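Local structure of SnoaL-like domain-containing protein (3FGY) at residues T95-A106 / R118-A129. The protein is of unknown function but has an NTF2-like, SnoaL-type fold, whose relatives commonly bind small molecules in the pocket of a curved sheet. Sequence-based numbering, arbitrary orientation. Where two conformers were deposited one is given.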
loop_
_atom_site.group_PDB
_atom_site.type_symbol
_atom_site.label_atom_id
_atom_site.label_comp_id
_atom_site.label_asym_id
_atom_site.label_seq_id
_atom_site.Cartn_x
_atom_site.Cartn_y
_atom_site.Cartn_z
ATOM N N THR A 95 -11.043 -22.375 -5.588
ATOM C CA THR A 95 -10.209 -23.179 -4.711
ATOM C C THR A 95 -10.803 -23.369 -3.311
ATOM O O THR A 95 -10.299 -24.194 -2.558
ATOM C CB THR A 95 -8.838 -22.507 -4.510
ATOM O OG1 THR A 95 -9.046 -21.275 -3.830
ATOM C CG2 THR A 95 -8.115 -22.271 -5.837
ATOM N N ASN A 96 -11.799 -22.544 -2.947
ATOM C CA ASN A 96 -12.406 -22.501 -1.602
ATOM C C ASN A 96 -11.418 -22.020 -0.518
ATOM O O ASN A 96 -11.697 -22.128 0.683
ATOM C CB ASN A 96 -13.018 -23.864 -1.195
ATOM C CG ASN A 96 -14.193 -23.723 -0.222
ATOM O OD1 ASN A 96 -14.839 -22.676 -0.163
ATOM N ND2 ASN A 96 -14.485 -24.789 0.528
ATOM N N ARG A 97 -10.301 -21.434 -0.930
ATOM C CA ARG A 97 -9.286 -20.976 0.033
ATOM C C ARG A 97 -9.589 -19.583 0.531
ATOM O O ARG A 97 -10.033 -18.744 -0.221
ATOM C CB ARG A 97 -7.891 -21.044 -0.581
ATOM C CG ARG A 97 -7.435 -22.402 -0.894
ATOM C CD ARG A 97 -6.134 -22.400 -1.638
ATOM N NE ARG A 97 -5.760 -23.761 -1.984
ATOM C CZ ARG A 97 -4.783 -24.093 -2.820
ATOM N NH1 ARG A 97 -4.039 -23.139 -3.395
ATOM N NH2 ARG A 97 -4.574 -25.380 -3.103
ATOM N N THR A 98 -9.364 -19.347 1.808
ATOM C CA THR A 98 -9.690 -18.072 2.440
ATOM C C THR A 98 -8.427 -17.171 2.547
ATOM O O THR A 98 -7.299 -17.661 2.486
ATOM C CB THR A 98 -10.361 -18.295 3.812
ATOM O OG1 THR A 98 -9.426 -18.906 4.728
ATOM C CG2 THR A 98 -11.628 -19.174 3.692
ATOM N N PHE A 99 -8.613 -15.865 2.715
ATOM C CA PHE A 99 -7.507 -14.966 2.940
ATOM C C PHE A 99 -7.969 -13.731 3.674
ATOM O O PHE A 99 -9.166 -13.447 3.762
ATOM C CB PHE A 99 -6.857 -14.553 1.612
ATOM C CG PHE A 99 -7.783 -13.810 0.696
ATOM C CD1 PHE A 99 -7.874 -12.427 0.756
ATOM C CD2 PHE A 99 -8.570 -14.498 -0.195
ATOM C CE1 PHE A 99 -8.739 -11.736 -0.073
ATOM C CE2 PHE A 99 -9.417 -13.820 -1.052
ATOM C CZ PHE A 99 -9.519 -12.443 -0.976
ATOM N N GLU A 100 -6.972 -13.019 4.202
ATOM C CA GLU A 100 -7.198 -11.680 4.720
ATOM C C GLU A 100 -6.161 -10.782 4.000
ATOM O O GLU A 100 -5.121 -11.266 3.510
ATOM C CB GLU A 100 -7.211 -11.683 6.273
ATOM C CG GLU A 100 -8.194 -12.777 6.803
ATOM C CD GLU A 100 -8.710 -12.701 8.268
ATOM O OE1 GLU A 100 -8.046 -12.166 9.164
ATOM O OE2 GLU A 100 -9.808 -13.245 8.513
ATOM N N ASP A 101 -6.467 -9.506 3.838
ATOM C CA ASP A 101 -5.628 -8.623 3.005
ATOM C C ASP A 101 -5.701 -7.245 3.629
ATOM O O ASP A 101 -6.791 -6.701 3.744
ATOM C CB ASP A 101 -6.153 -8.565 1.548
ATOM C CG ASP A 101 -5.167 -7.890 0.560
ATOM O OD1 ASP A 101 -3.964 -7.877 0.835
ATOM O OD2 ASP A 101 -5.616 -7.361 -0.492
ATOM N N ASP A 102 -4.557 -6.743 4.088
ATOM C CA ASP A 102 -4.380 -5.305 4.380
ATOM C C ASP A 102 -3.958 -4.638 3.086
ATOM O O ASP A 102 -2.982 -5.047 2.440
ATOM C CB ASP A 102 -3.353 -5.050 5.471
ATOM C CG ASP A 102 -3.952 -5.220 6.851
ATOM O OD1 ASP A 102 -4.548 -4.270 7.367
ATOM O OD2 ASP A 102 -3.838 -6.327 7.395
ATOM N N TRP A 103 -4.717 -3.632 2.666
ATOM C CA TRP A 103 -4.520 -3.026 1.373
ATOM C C TRP A 103 -4.520 -1.492 1.372
ATOM O O TRP A 103 -5.118 -0.842 2.241
ATOM C CB TRP A 103 -5.581 -3.532 0.387
ATOM C CG TRP A 103 -6.996 -3.440 0.886
ATOM C CD1 TRP A 103 -7.740 -4.433 1.475
ATOM C CD2 TRP A 103 -7.866 -2.282 0.823
ATOM N NE1 TRP A 103 -9.003 -3.964 1.788
ATOM C CE2 TRP A 103 -9.107 -2.658 1.386
ATOM C CE3 TRP A 103 -7.715 -0.979 0.343
ATOM C CZ2 TRP A 103 -10.197 -1.772 1.484
ATOM C CZ3 TRP A 103 -8.821 -0.091 0.426
ATOM C CH2 TRP A 103 -10.031 -0.496 1.003
ATOM N N VAL A 104 -3.876 -0.933 0.351
ATOM C CA VAL A 104 -4.014 0.476 0.016
ATOM C C VAL A 104 -4.380 0.608 -1.462
ATOM O O VAL A 104 -3.784 -0.026 -2.331
ATOM C CB VAL A 104 -2.708 1.252 0.306
ATOM C CG1 VAL A 104 -2.778 2.714 -0.246
ATOM C CG2 VAL A 104 -2.391 1.226 1.816
ATOM N N PHE A 105 -5.367 1.469 -1.743
ATOM C CA PHE A 105 -5.668 1.874 -3.116
ATOM C C PHE A 105 -5.201 3.318 -3.242
ATOM O O PHE A 105 -5.669 4.187 -2.516
ATOM C CB PHE A 105 -7.168 1.800 -3.429
ATOM C CG PHE A 105 -7.674 0.416 -3.701
ATOM C CD1 PHE A 105 -7.122 -0.702 -3.062
ATOM C CD2 PHE A 105 -8.699 0.218 -4.601
ATOM C CE1 PHE A 105 -7.611 -1.984 -3.295
ATOM C CE2 PHE A 105 -9.192 -1.065 -4.836
ATOM C CZ PHE A 105 -8.657 -2.155 -4.179
ATOM N N ALA A 106 -4.244 3.559 -4.111
ATOM C CA ALA A 106 -3.690 4.900 -4.330
ATOM C C ALA A 106 -4.357 5.426 -5.581
ATOM O O ALA A 106 -4.192 4.871 -6.683
ATOM C CB ALA A 106 -2.174 4.859 -4.503
ATOM N N ARG A 118 -3.831 2.426 -8.268
ATOM C CA ARG A 118 -2.863 1.360 -8.102
ATOM C C ARG A 118 -3.133 0.701 -6.748
ATOM O O ARG A 118 -3.186 1.400 -5.748
ATOM C CB ARG A 118 -1.446 1.926 -8.157
ATOM C CG ARG A 118 -0.437 0.882 -8.482
ATOM C CD ARG A 118 1.009 1.274 -8.263
ATOM N NE ARG A 118 1.675 -0.010 -8.177
ATOM C CZ ARG A 118 2.168 -0.687 -9.207
ATOM N NH1 ARG A 118 2.267 -0.135 -10.386
ATOM N NH2 ARG A 118 2.628 -1.917 -9.017
ATOM N N GLU A 119 -3.301 -0.624 -6.733
ATOM C CA GLU A 119 -3.449 -1.365 -5.502
ATOM C C GLU A 119 -2.100 -1.855 -4.946
ATOM O O GLU A 119 -1.217 -2.301 -5.689
ATOM C CB GLU A 119 -4.340 -2.595 -5.697
ATOM C CG GLU A 119 -5.674 -2.346 -6.336
ATOM C CD GLU A 119 -6.591 -3.574 -6.270
ATOM O OE1 GLU A 119 -6.227 -4.583 -5.581
ATOM O OE2 GLU A 119 -7.661 -3.531 -6.904
ATOM N N TYR A 120 -2.027 -1.835 -3.619
ATOM C CA TYR A 120 -0.930 -2.393 -2.859
ATOM C C TYR A 120 -1.592 -3.417 -1.918
ATOM O O TYR A 120 -2.353 -3.049 -1.042
ATOM C CB TYR A 120 -0.185 -1.317 -2.096
ATOM C CG TYR A 120 0.416 -0.242 -2.985
ATOM C CD1 TYR A 120 -0.386 0.783 -3.493
ATOM C CD2 TYR A 120 1.776 -0.209 -3.298
ATOM C CE1 TYR A 120 0.154 1.797 -4.285
ATOM C CE2 TYR A 120 2.309 0.800 -4.089
ATOM C CZ TYR A 120 1.514 1.792 -4.595
ATOM O OH TYR A 120 2.027 2.831 -5.373
ATOM N N ILE A 121 -1.288 -4.695 -2.146
ATOM C CA ILE A 121 -1.988 -5.805 -1.533
ATOM C C ILE A 121 -1.001 -6.910 -1.138
ATOM O O ILE A 121 0.185 -6.858 -1.471
ATOM C CB ILE A 121 -3.072 -6.365 -2.504
ATOM C CG1 ILE A 121 -2.413 -6.948 -3.754
ATOM C CG2 ILE A 121 -4.139 -5.265 -2.816
ATOM C CD1 ILE A 121 -3.411 -7.467 -4.742
ATOM N N ASP A 122 -1.490 -7.905 -0.403
ATOM C CA ASP A 122 -0.683 -9.074 -0.045
ATOM C C ASP A 122 -0.663 -10.045 -1.218
ATOM O O ASP A 122 -1.437 -10.997 -1.287
ATOM C CB ASP A 122 -1.239 -9.743 1.219
ATOM C CG ASP A 122 -0.250 -10.685 1.881
ATOM O OD1 ASP A 122 0.680 -11.186 1.200
ATOM O OD2 ASP A 122 -0.430 -10.934 3.108
ATOM N N THR A 123 0.237 -9.765 -2.167
ATOM C CA THR A 123 0.289 -10.560 -3.400
ATOM C C THR A 123 0.636 -12.049 -3.154
ATOM O O THR A 123 0.169 -12.939 -3.862
ATOM C CB THR A 123 1.254 -9.912 -4.424
ATOM O OG1 THR A 123 2.517 -9.672 -3.815
ATOM C CG2 THR A 123 0.740 -8.606 -5.004
ATOM N N LEU A 124 1.501 -12.326 -2.189
ATOM C CA LEU A 124 1.800 -13.724 -1.824
ATOM C C LEU A 124 0.540 -14.450 -1.364
ATOM O O LEU A 124 0.250 -15.542 -1.793
ATOM C CB LEU A 124 2.864 -13.755 -0.728
ATOM C CG LEU A 124 3.258 -15.153 -0.245
ATOM C CD1 LEU A 124 3.712 -16.070 -1.409
ATOM C CD2 LEU A 124 4.304 -15.093 0.834
ATOM N N ALA A 125 -0.238 -13.818 -0.496
ATOM C CA ALA A 125 -1.466 -14.434 0.006
ATOM C C ALA A 125 -2.452 -14.717 -1.142
ATOM O O ALA A 125 -3.070 -15.786 -1.208
ATOM C CB ALA A 125 -2.124 -13.512 1.061
ATOM N N LEU A 126 -2.621 -13.752 -2.033
ATOM C CA LEU A 126 -3.601 -13.902 -3.098
ATOM C C LEU A 126 -3.143 -14.924 -4.138
ATOM O O LEU A 126 -3.981 -15.662 -4.687
ATOM C CB LEU A 126 -3.924 -12.547 -3.720
ATOM C CG LEU A 126 -4.846 -11.719 -2.823
ATOM C CD1 LEU A 126 -4.636 -10.217 -3.022
ATOM C CD2 LEU A 126 -6.278 -12.116 -3.083
ATOM N N ALA A 127 -1.834 -15.006 -4.384
ATOM C CA ALA A 127 -1.294 -16.053 -5.268
ATOM C C ALA A 127 -1.578 -17.428 -4.657
ATOM O O ALA A 127 -2.070 -18.331 -5.340
ATOM C CB ALA A 127 0.210 -15.860 -5.526
ATOM N N ARG A 128 -1.282 -17.601 -3.371
ATOM C CA ARG A 128 -1.524 -18.867 -2.703
ATOM C C ARG A 128 -2.995 -19.242 -2.766
ATOM O O ARG A 128 -3.344 -20.371 -3.080
ATOM C CB ARG A 128 -1.036 -18.803 -1.272
ATOM C CG ARG A 128 0.435 -18.871 -1.166
ATOM C CD ARG A 128 0.889 -18.579 0.212
ATOM N NE ARG A 128 2.270 -18.988 0.431
ATOM C CZ ARG A 128 2.965 -18.683 1.533
ATOM N NH1 ARG A 128 2.446 -17.932 2.515
ATOM N NH2 ARG A 128 4.191 -19.128 1.649
ATOM N N ALA A 129 -3.860 -18.293 -2.442
ATOM C CA ALA A 129 -5.312 -18.558 -2.329
ATOM C C ALA A 129 -5.913 -18.918 -3.681
ATOM O O ALA A 129 -6.887 -19.665 -3.741
ATOM C CB ALA A 129 -6.024 -17.369 -1.709
HETATM O O HOH W 1 -2.367 -12.419 4.517
HETATM O O HOH W 2 -1.681 -8.495 4.325
#
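V104 and Y120 trade both backbone hydrogen bonds, and A106 and R118 do the same, pairing strands 98-110 and 113-120 as an antiparallel hairpin in the curved sheet of the NTF2-like fold; the strand axes here run at 160°. Beyond Y120 the polypeptide leaves the sheet, and helix 123-129 lies against the first strand, 8.5 Å away between axes.

Two carboxylates hold the backbone at this turn. In D101 a chi1 of -168° swings CG away from the residue's own N and brings OD1 to D122 N, which it accepts at 2.8 Å on its syn side, while OD2 faces I121 CB and CG2. D122 is the helix N-cap: its OD1 takes A125 N from above the carboxylate plane and also bonds T123 OG1 of the second subunit. One water bridges D122 OD2 to E100 O.

Two rings are covered on a face. L126 CD2 sits 3.9 Å from the centroid of the F99 ring, over its centre. E119 lies alongside F105, its carboxylate 20° from the ring plane and CG 3.8 Å from the ring centroid; E119 OE2 accepts from W36 NE1, and OE1 bonds an unidentified ligand. Separately, A129 CB approaches F99 CD2 at 4.1 Å.

At the far helix end, carbonyls accept side-chain donors: the extended R97 chain carries NH1 to R128 O, 2.9 Å away and near the guanidinium plane, and T95 OG1 meets A129 O at 2.7 Å, nearly straight along the C=O bond.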